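Local coordinates for adhesion and penetration protein autotransporter (Haemophilus influenzae, PDB 3SYJ) that promotes adherence to and invasion of host cells as the passenger domain of a self-associating autotransporter that is also a probable serine protease, at residues A[378-383]-A[397-402]; A[418-423]-A[444-449]; A[433-438]-A[463-468]. All blocks are in the same frame, centred on the assembly; numbering follows the deposited sequence.

Contact 1: A[378-383]-A[397-402]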
loop_
_atom_site.group_PDB
_atom_site.type_symbol
_atom_site.label_atom_id
_atom_site.label_comp_id
_atom_site.label_asym_id
_atom_site.label_seq_id
_atom_site.Cartn_x
_atom_site.Cartn_y
_atom_site.Cartn_z
ATOM N N THR A 378 -30.187 -31.489 -55.263
ATOM C CA THR A 378 -28.857 -30.942 -54.966
ATOM C C THR A 378 -28.423 -29.857 -55.956
ATOM O O THR A 378 -29.010 -29.713 -57.031
ATOM C CB THR A 378 -27.785 -32.049 -54.954
ATOM O OG1 THR A 378 -27.720 -32.666 -56.245
ATOM C CG2 THR A 378 -28.111 -33.104 -53.902
ATOM N N TRP A 379 -27.400 -29.086 -55.589
ATOM C CA TRP A 379 -26.809 -28.123 -56.522
ATOM C C TRP A 379 -25.303 -28.300 -56.647
ATOM O O TRP A 379 -24.633 -28.719 -55.706
ATOM C CB TRP A 379 -27.107 -26.672 -56.125
ATOM C CG TRP A 379 -26.404 -25.655 -57.012
ATOM C CD1 TRP A 379 -26.844 -25.190 -58.217
ATOM C CD2 TRP A 379 -25.155 -24.984 -56.757
ATOM N NE1 TRP A 379 -25.951 -24.281 -58.734
ATOM C CE2 TRP A 379 -24.909 -24.130 -57.856
ATOM C CE3 TRP A 379 -24.221 -25.027 -55.713
ATOM C CZ2 TRP A 379 -23.762 -23.325 -57.944
ATOM C CZ3 TRP A 379 -23.083 -24.221 -55.798
ATOM C CH2 TRP A 379 -22.864 -23.384 -56.909
ATOM N N GLN A 380 -24.786 -27.946 -57.820
ATOM C CA GLN A 380 -23.372 -28.066 -58.141
ATOM C C GLN A 380 -23.034 -27.071 -59.246
ATOM O O GLN A 380 -23.677 -27.066 -60.299
ATOM C CB GLN A 380 -23.079 -29.483 -58.626
ATOM C CG GLN A 380 -21.606 -29.805 -58.769
ATOM C CD GLN A 380 -21.366 -31.226 -59.233
ATOM O OE1 GLN A 380 -22.263 -31.878 -59.763
ATOM N NE2 GLN A 380 -20.144 -31.709 -59.043
ATOM N N GLY A 381 -22.035 -26.228 -59.013
ATOM C CA GLY A 381 -21.665 -25.212 -59.981
ATOM C C GLY A 381 -20.397 -24.475 -59.595
ATOM O O GLY A 381 -19.670 -24.894 -58.684
ATOM N N ALA A 382 -20.126 -23.368 -60.277
ATOM C CA ALA A 382 -18.868 -22.658 -60.083
ATOM C C ALA A 382 -18.713 -22.181 -58.643
ATOM O O ALA A 382 -17.615 -22.233 -58.075
ATOM C CB ALA A 382 -18.761 -21.499 -61.034
ATOM N N GLY A 383 -19.815 -21.734 -58.050
ATOM C CA GLY A 383 -19.782 -21.173 -56.711
ATOM C C GLY A 383 -20.938 -20.223 -56.464
ATOM O O GLY A 383 -21.785 -20.023 -57.337
ATOM N N ASN A 397 -28.564 -29.365 -50.465
ATOM C CA ASN A 397 -27.311 -30.070 -50.219
ATOM C C ASN A 397 -26.356 -30.011 -51.407
ATOM O O ASN A 397 -26.713 -29.539 -52.485
ATOM C CB ASN A 397 -27.573 -31.527 -49.849
ATOM C CG ASN A 397 -27.957 -31.697 -48.398
ATOM O OD1 ASN A 397 -28.882 -32.450 -48.082
ATOM N ND2 ASN A 397 -27.256 -30.998 -47.504
ATOM N N GLY A 398 -25.145 -30.515 -51.204
ATOM C CA GLY A 398 -24.148 -30.544 -52.259
ATOM C C GLY A 398 -23.887 -31.954 -52.754
ATOM O O GLY A 398 -24.646 -32.878 -52.463
ATOM N N VAL A 399 -22.793 -32.120 -53.490
ATOM C CA VAL A 399 -22.485 -33.370 -54.169
ATOM C C VAL A 399 -21.142 -33.898 -53.692
ATOM O O VAL A 399 -20.200 -33.125 -53.518
ATOM C CB VAL A 399 -22.409 -33.136 -55.681
ATOM C CG1 VAL A 399 -21.883 -34.373 -56.389
ATOM C CG2 VAL A 399 -23.774 -32.708 -56.214
ATOM N N GLU A 400 -21.053 -35.211 -53.488
ATOM C CA GLU A 400 -19.831 -35.821 -52.973
ATOM C C GLU A 400 -18.646 -35.537 -53.894
ATOM O O GLU A 400 -18.785 -35.568 -55.114
ATOM C CB GLU A 400 -20.018 -37.327 -52.792
ATOM C CG GLU A 400 -18.862 -38.017 -52.080
ATOM C CD GLU A 400 -19.103 -39.509 -51.879
ATOM O OE1 GLU A 400 -20.166 -40.009 -52.294
ATOM O OE2 GLU A 400 -18.233 -40.185 -51.301
ATOM N N HIS A 401 -17.489 -35.250 -53.300
ATOM C CA HIS A 401 -16.263 -34.932 -54.048
ATOM C C HIS A 401 -16.326 -33.597 -54.787
ATOM O O HIS A 401 -15.513 -33.330 -55.671
ATOM C CB HIS A 401 -15.882 -36.060 -55.021
ATOM C CG HIS A 401 -15.649 -37.379 -54.350
ATOM N ND1 HIS A 401 -16.260 -38.544 -54.763
ATOM C CD2 HIS A 401 -14.898 -37.710 -53.273
ATOM C CE1 HIS A 401 -15.882 -39.538 -53.979
ATOM N NE2 HIS A 401 -15.060 -39.058 -53.064
ATOM N N ASP A 402 -17.300 -32.766 -54.433
ATOM C CA ASP A 402 -17.400 -31.437 -55.014
ATOM C C ASP A 402 -17.234 -30.360 -53.949
ATOM O O ASP A 402 -17.801 -30.460 -52.861
ATOM C CB ASP A 402 -18.729 -31.250 -55.741
ATOM C CG ASP A 402 -18.906 -29.834 -56.262
ATOM O OD1 ASP A 402 -18.539 -29.578 -57.431
ATOM O OD2 ASP A 402 -19.390 -28.974 -55.497
HETATM O O HOH W 1 -20.651 -26.598 -56.083
#
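W379 N donates a nearly straight bond to N397 O at 3.2 Å. The same carbonyl is approached by T378 CA at 3.6 Å in a CA-H···O contact. At the other end, Q380 NE2 bonds D402 OD1 over 3.1 Å. The acceptor lies almost in the amide plane, but the amide comes to D402 from above the carboxylate plane, 53° out of it, and the two planes stand nearly perpendicular. Q380 reaches that far because its chain is fully extended, with CG anti to the backbone N (chi1 -170°). D402 OD1 also takes a salt bridge from K123, whose NZ bonds G381 O as well. A water appears to donate to D402 OD2 (2.8 Å) and accepts a longer bond from G381 N.

These are successive coils of the right-handed parallel beta-helix of the passenger: strand 379-380 pairs with 356-357 of the preceding coil, and 397-402 is the loop leading into strand 403-407. T378 N is met by D355 OD1, and W379 NE1 by Q358 OE1. D402 N to V399 O closes a type II turn. V399, at the start of the turn, sets CG2 against T378 OG1 and Q380 OE1, each 3.9 Å away.

Contact 2: A[418-423]-A[444-449]; sequences GENKGS and QAFSEI
N420 and S447 carry most of the polar bonding between these two loops. N420 ND2 gives a short, nearly straight bond to A445 O (2.8 Å, 168°), with the acceptor lying in the amide plane. N420 N meanwhile donates to Q444 O, and Q444 N to G418 O, bridging the backbones around E419 and Q444. S447 bonds two carbonyls in succession: its N donates to G422 O at 2.9 Å, while OG, set between the backbone N and the carbonyl carbon (chi1 61°), reaches K421 O at 3.0 Å from above the carbonyl plane.

G422 O also lies at the edge of the F446 ring, near its plane, and F446 CA approaches it at 3.3 Å. The N420 amide passes obliquely by the same ring, ND2 3.1 Å from CD1, with the planes 73° apart. Farther along, S423 CB packs on E448 CB at 3.6 Å, and a water joins S423 OG to E448 OE1.

The two segments run into strands 423-427 and 449-452, neighbours in one parallel face of the beta-helix, and so stack equivalent corners of adjacent coils. N420 is positioned by its OD1, which accepts from G422 N in an Asx turn and from G398 N of the coil before. Behind the polar layer, F446 and A445 rest on L433, and F446 also on I424. E448 leans on Y472 of the next coil and on H92, a residue of the peptidase S6 family region.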
loop_
_atom_site.group_PDB
_atom_site.type_symbol
_atom_site.label_atom_id
_atom_site.label_comp_id
_atom_site.label_asym_id
_atom_site.label_seq_id
_atom_site.Cartn_x
_atom_site.Cartn_y
_atom_site.Cartn_z
ATOM N N GLY A 418 -29.850 -33.371 -43.425
ATOM C CA GLY A 418 -29.100 -34.606 -43.469
ATOM C C GLY A 418 -27.601 -34.421 -43.576
ATOM O O GLY A 418 -27.048 -33.393 -43.180
ATOM N N GLU A 419 -26.945 -35.437 -44.117
ATOM C CA GLU A 419 -25.498 -35.420 -44.280
ATOM C C GLU A 419 -25.140 -34.894 -45.652
ATOM O O GLU A 419 -25.283 -35.598 -46.647
ATOM C CB GLU A 419 -24.938 -36.831 -44.123
ATOM C CG GLU A 419 -23.515 -36.985 -44.627
ATOM C CD GLU A 419 -23.082 -38.438 -44.713
ATOM O OE1 GLU A 419 -23.913 -39.327 -44.413
ATOM O OE2 GLU A 419 -21.914 -38.692 -45.082
ATOM N N ASN A 420 -24.687 -33.647 -45.716
ATOM C CA ASN A 420 -24.199 -33.108 -46.974
ATOM C C ASN A 420 -22.829 -33.683 -47.237
ATOM O O ASN A 420 -21.941 -33.623 -46.381
ATOM C CB ASN A 420 -24.118 -31.588 -46.943
ATOM C CG ASN A 420 -23.441 -31.022 -48.177
ATOM O OD1 ASN A 420 -23.603 -31.541 -49.285
ATOM N ND2 ASN A 420 -22.677 -29.952 -47.993
ATOM N N LYS A 421 -22.644 -34.262 -48.410
ATOM C CA LYS A 421 -21.366 -34.887 -48.687
ATOM C C LYS A 421 -20.387 -33.954 -49.410
ATOM O O LYS A 421 -19.197 -34.251 -49.501
ATOM C CB LYS A 421 -21.556 -36.218 -49.406
ATOM C CG LYS A 421 -21.623 -37.396 -48.448
ATOM C CD LYS A 421 -22.038 -38.670 -49.150
ATOM C CE LYS A 421 -23.514 -38.628 -49.517
ATOM N NZ LYS A 421 -23.996 -39.941 -50.027
ATOM N N GLY A 422 -20.884 -32.815 -49.895
ATOM C CA GLY A 422 -20.027 -31.816 -50.505
ATOM C C GLY A 422 -19.204 -31.092 -49.454
ATOM O O GLY A 422 -19.519 -31.134 -48.261
ATOM N N SER A 423 -18.142 -30.425 -49.888
ATOM C CA SER A 423 -17.370 -29.582 -48.980
ATOM C C SER A 423 -17.526 -28.106 -49.348
ATOM O O SER A 423 -18.310 -27.755 -50.226
ATOM C CB SER A 423 -15.896 -29.990 -48.985
ATOM O OG SER A 423 -15.348 -29.854 -50.285
ATOM N N GLN A 444 -24.855 -33.099 -41.062
ATOM C CA GLN A 444 -23.501 -32.650 -41.403
ATOM C C GLN A 444 -23.566 -31.533 -42.433
ATOM O O GLN A 444 -24.150 -31.704 -43.508
ATOM C CB GLN A 444 -22.655 -33.806 -41.936
ATOM C CG GLN A 444 -21.297 -33.387 -42.498
ATOM C CD GLN A 444 -20.484 -34.567 -43.001
ATOM O OE1 GLN A 444 -20.466 -34.864 -44.198
ATOM N NE2 GLN A 444 -19.826 -35.260 -42.087
ATOM N N ALA A 445 -22.982 -30.385 -42.100
ATOM C CA ALA A 445 -23.029 -29.228 -42.993
ATOM C C ALA A 445 -22.175 -29.421 -44.239
ATOM O O ALA A 445 -22.614 -29.138 -45.347
ATOM C CB ALA A 445 -22.617 -27.975 -42.250
ATOM N N PHE A 446 -20.950 -29.904 -44.041
ATOM C CA PHE A 446 -20.022 -30.181 -45.138
ATOM C C PHE A 446 -19.052 -31.286 -44.726
ATOM O O PHE A 446 -18.768 -31.462 -43.544
ATOM C CB PHE A 446 -19.249 -28.919 -45.538
ATOM C CG PHE A 446 -20.126 -27.784 -46.002
ATOM C CD1 PHE A 446 -20.592 -27.735 -47.310
ATOM C CD2 PHE A 446 -20.482 -26.768 -45.130
ATOM C CE1 PHE A 446 -21.399 -26.690 -47.741
ATOM C CE2 PHE A 446 -21.294 -25.730 -45.544
ATOM C CZ PHE A 446 -21.752 -25.687 -46.853
ATOM N N SER A 447 -18.546 -32.036 -45.695
ATOM C CA SER A 447 -17.579 -33.081 -45.385
ATOM C C SER A 447 -16.210 -32.475 -45.098
ATOM O O SER A 447 -15.313 -33.155 -44.612
ATOM C CB SER A 447 -17.469 -34.063 -46.541
ATOM O OG SER A 447 -17.023 -33.389 -47.700
ATOM N N GLU A 448 -16.057 -31.191 -45.400
ATOM C CA GLU A 448 -14.783 -30.504 -45.238
ATOM C C GLU A 448 -15.016 -29.005 -45.410
ATOM O O GLU A 448 -15.759 -28.585 -46.301
ATOM C CB GLU A 448 -13.785 -31.022 -46.275
ATOM C CG GLU A 448 -12.349 -30.582 -46.072
ATOM C CD GLU A 448 -11.385 -31.273 -47.033
ATOM O OE1 GLU A 448 -11.617 -31.221 -48.264
ATOM O OE2 GLU A 448 -10.392 -31.867 -46.554
ATOM N N ILE A 449 -14.388 -28.203 -44.554
ATOM C CA ILE A 449 -14.621 -26.756 -44.539
ATOM C C ILE A 449 -13.302 -25.996 -44.418
ATOM O O ILE A 449 -12.522 -26.243 -43.500
ATOM C CB ILE A 449 -15.553 -26.337 -43.369
ATOM C CG1 ILE A 449 -16.900 -27.060 -43.449
ATOM C CG2 ILE A 449 -15.761 -24.831 -43.346
ATOM C CD1 ILE A 449 -17.703 -26.995 -42.154
HETATM O O HOH W 2 -12.622 -29.419 -50.039
#

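Contact 3: A[433-438]-A[463-468]; sequences LEQQAD and DKQFDT
The F466 ring and the Q465 amide are the flat groups here, and each meets the 433-438 segment differently. L433 CD1 comes to F466 CD2 at 3.8 Å, obliquely to the ring, with the two side chains crossing at about a right angle. The ring of F471 also meets F466, its plane turned by about 35°, and L460 and I449 add further apolar contacts. F466 CG sits between its backbone N and carbonyl carbon (chi1 61°), which brings the ring back to the leucine.

The Q465 amide lies against the backbone from L433 to Q435, its CD 3.5 Å from Q435 N, and its plane is 62° from that of the Q435 amide. Which end of the Q465 amide is nitrogen and which oxygen is uncertain, so its polar partners along this backbone are left open. The side chain is bent at its second torsion, which folds the glutamine so that its CG lies 4.1 Å from L433 CB. The backbone O of Q465 probably accepts from A445 N, while Q435 sends its own amide end away from Q465, where OE1 has a weak bond to N397 ND2.

L433 ends strand 430-433 and touches V458 and L460 of strand 455-460, its neighbour in the next coil. With the Q465 side chain lying against the turn at 433-435, the stacking of L433 on V458, L460 and F466 from one coil to the next is that of the apolar interior of a right-handed parallel beta-helix.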
loop_
_atom_site.group_PDB
_atom_site.type_symbol
_atom_site.label_atom_id
_atom_site.label_comp_id
_atom_site.label_asym_id
_atom_site.label_seq_id
_atom_site.Cartn_x
_atom_site.Cartn_y
_atom_site.Cartn_z
ATOM N N LEU A 433 -23.487 -22.031 -40.298
ATOM C CA LEU A 433 -23.773 -23.459 -40.350
ATOM C C LEU A 433 -24.944 -23.812 -39.454
ATOM O O LEU A 433 -24.853 -23.702 -38.231
ATOM C CB LEU A 433 -22.559 -24.272 -39.912
ATOM C CG LEU A 433 -21.262 -24.002 -40.674
ATOM C CD1 LEU A 433 -20.145 -24.858 -40.099
ATOM C CD2 LEU A 433 -21.472 -24.280 -42.161
ATOM N N GLU A 434 -26.041 -24.239 -40.071
ATOM C CA GLU A 434 -27.179 -24.755 -39.320
ATOM C C GLU A 434 -27.892 -25.897 -40.051
ATOM O O GLU A 434 -29.112 -25.861 -40.207
ATOM C CB GLU A 434 -28.176 -23.627 -38.990
ATOM C CG GLU A 434 -28.941 -23.866 -37.684
ATOM C CD GLU A 434 -30.011 -22.827 -37.395
ATOM O OE1 GLU A 434 -30.050 -21.783 -38.076
ATOM O OE2 GLU A 434 -30.820 -23.063 -36.474
ATOM N N GLN A 435 -27.143 -26.903 -40.502
ATOM C CA GLN A 435 -27.764 -28.079 -41.108
ATOM C C GLN A 435 -28.759 -28.660 -40.134
ATOM O O GLN A 435 -28.495 -28.700 -38.932
ATOM C CB GLN A 435 -26.741 -29.173 -41.414
ATOM C CG GLN A 435 -26.020 -29.028 -42.716
ATOM C CD GLN A 435 -26.843 -29.424 -43.915
ATOM O OE1 GLN A 435 -27.122 -30.601 -44.156
ATOM N NE2 GLN A 435 -27.204 -28.441 -44.699
ATOM N N GLN A 436 -29.884 -29.129 -40.667
ATOM C CA GLN A 436 -30.885 -29.848 -39.887
ATOM C C GLN A 436 -30.689 -31.351 -40.027
ATOM O O GLN A 436 -30.367 -31.841 -41.108
ATOM C CB GLN A 436 -32.286 -29.518 -40.390
ATOM C CG GLN A 436 -32.505 -28.086 -40.823
ATOM C CD GLN A 436 -32.695 -27.143 -39.657
ATOM O OE1 GLN A 436 -31.751 -26.839 -38.927
ATOM N NE2 GLN A 436 -33.922 -26.661 -39.484
ATOM N N ALA A 437 -30.912 -32.084 -38.941
ATOM C CA ALA A 437 -30.898 -33.543 -38.987
ATOM C C ALA A 437 -31.961 -34.045 -39.958
ATOM O O ALA A 437 -32.999 -33.418 -40.119
ATOM C CB ALA A 437 -31.144 -34.116 -37.601
ATOM N N ASP A 438 -31.695 -35.162 -40.624
ATOM C CA ASP A 438 -32.720 -35.776 -41.452
ATOM C C ASP A 438 -33.569 -36.688 -40.567
ATOM O O ASP A 438 -33.375 -36.725 -39.353
ATOM C CB ASP A 438 -32.125 -36.501 -42.669
ATOM C CG ASP A 438 -31.238 -37.689 -42.296
ATOM O OD1 ASP A 438 -31.085 -38.014 -41.096
ATOM O OD2 ASP A 438 -30.692 -38.307 -43.231
ATOM N N ASP A 463 -24.596 -27.383 -32.871
ATOM C CA ASP A 463 -23.519 -28.315 -32.569
ATOM C C ASP A 463 -23.436 -29.407 -33.629
ATOM O O ASP A 463 -24.348 -29.576 -34.442
ATOM C CB ASP A 463 -23.699 -28.946 -31.191
ATOM C CG ASP A 463 -23.759 -27.917 -30.083
ATOM O OD1 ASP A 463 -22.912 -26.999 -30.066
ATOM O OD2 ASP A 463 -24.654 -28.023 -29.220
ATOM N N LYS A 464 -22.321 -30.129 -33.617
ATOM C CA LYS A 464 -22.119 -31.274 -34.484
ATOM C C LYS A 464 -22.442 -30.977 -35.939
ATOM O O LYS A 464 -23.225 -31.688 -36.557
ATOM C CB LYS A 464 -22.972 -32.441 -33.996
ATOM C CG LYS A 464 -22.723 -32.795 -32.558
ATOM C CD LYS A 464 -23.118 -34.231 -32.296
ATOM C CE LYS A 464 -22.305 -34.819 -31.153
ATOM N NZ LYS A 464 -22.013 -36.270 -31.383
ATOM N N GLN A 465 -21.824 -29.937 -36.488
ATOM C CA GLN A 465 -22.098 -29.516 -37.861
ATOM C C GLN A 465 -21.063 -30.051 -38.830
ATOM O O GLN A 465 -21.297 -30.123 -40.041
ATOM C CB GLN A 465 -22.144 -27.989 -37.951
ATOM C CG GLN A 465 -23.378 -27.379 -37.328
ATOM C CD GLN A 465 -24.620 -27.628 -38.157
ATOM O OE1 GLN A 465 -25.651 -28.095 -37.649
ATOM N NE2 GLN A 465 -24.532 -27.325 -39.444
ATOM N N PHE A 466 -19.908 -30.410 -38.288
ATOM C CA PHE A 466 -18.812 -30.902 -39.097
ATOM C C PHE A 466 -17.804 -31.596 -38.206
ATOM O O PHE A 466 -17.799 -31.414 -36.991
ATOM C CB PHE A 466 -18.120 -29.750 -39.826
ATOM C CG PHE A 466 -17.517 -28.733 -38.902
ATOM C CD1 PHE A 466 -16.202 -28.859 -38.468
ATOM C CD2 PHE A 466 -18.264 -27.660 -38.451
ATOM C CE1 PHE A 466 -15.641 -27.926 -37.605
ATOM C CE2 PHE A 466 -17.712 -26.729 -37.589
ATOM C CZ PHE A 466 -16.394 -26.861 -37.172
ATOM N N ASP A 467 -16.942 -32.380 -38.835
ATOM C CA ASP A 467 -15.871 -33.087 -38.160
ATOM C C ASP A 467 -14.704 -32.104 -38.011
ATOM O O ASP A 467 -14.192 -31.594 -38.997
ATOM C CB ASP A 467 -15.494 -34.314 -39.006
ATOM C CG ASP A 467 -14.357 -35.135 -38.411
ATOM O OD1 ASP A 467 -13.795 -34.749 -37.356
ATOM O OD2 ASP A 467 -14.028 -36.181 -39.017
ATOM N N THR A 468 -14.298 -31.821 -36.779
ATOM C CA THR A 468 -13.293 -30.788 -36.559
ATOM C C THR A 468 -11.937 -31.150 -37.160
ATOM O O THR A 468 -11.086 -30.287 -37.339
ATOM C CB THR A 468 -13.126 -30.429 -35.074
ATOM O OG1 THR A 468 -12.652 -31.566 -34.353
ATOM C CG2 THR A 468 -14.454 -29.954 -34.480
#

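Contact 1 closes before contacts 2 and 3 open, whereas the segments of contacts 2 and 3 alternate along the chain. Their centres follow the solenoid: contacts 1 and 2 are about 10 Å apart, contacts 2 and 3 about 8 Å, and contacts 1 and 3 about 17 Å. Each joins successive coils. Segments 397-402, 418-423, 444-449 and 463-468 all lead into members of one parallel sheet, strands 403-407, 423-427, 449-452 and 471-473. Probable backbone bonds tie one coil to the next: S423 N to D402 O between contacts 1 and 2, and A445 N to Q465 O between contacts 2 and 3. All lie in the first part of the beta-helix, away from the probable catalytic serine.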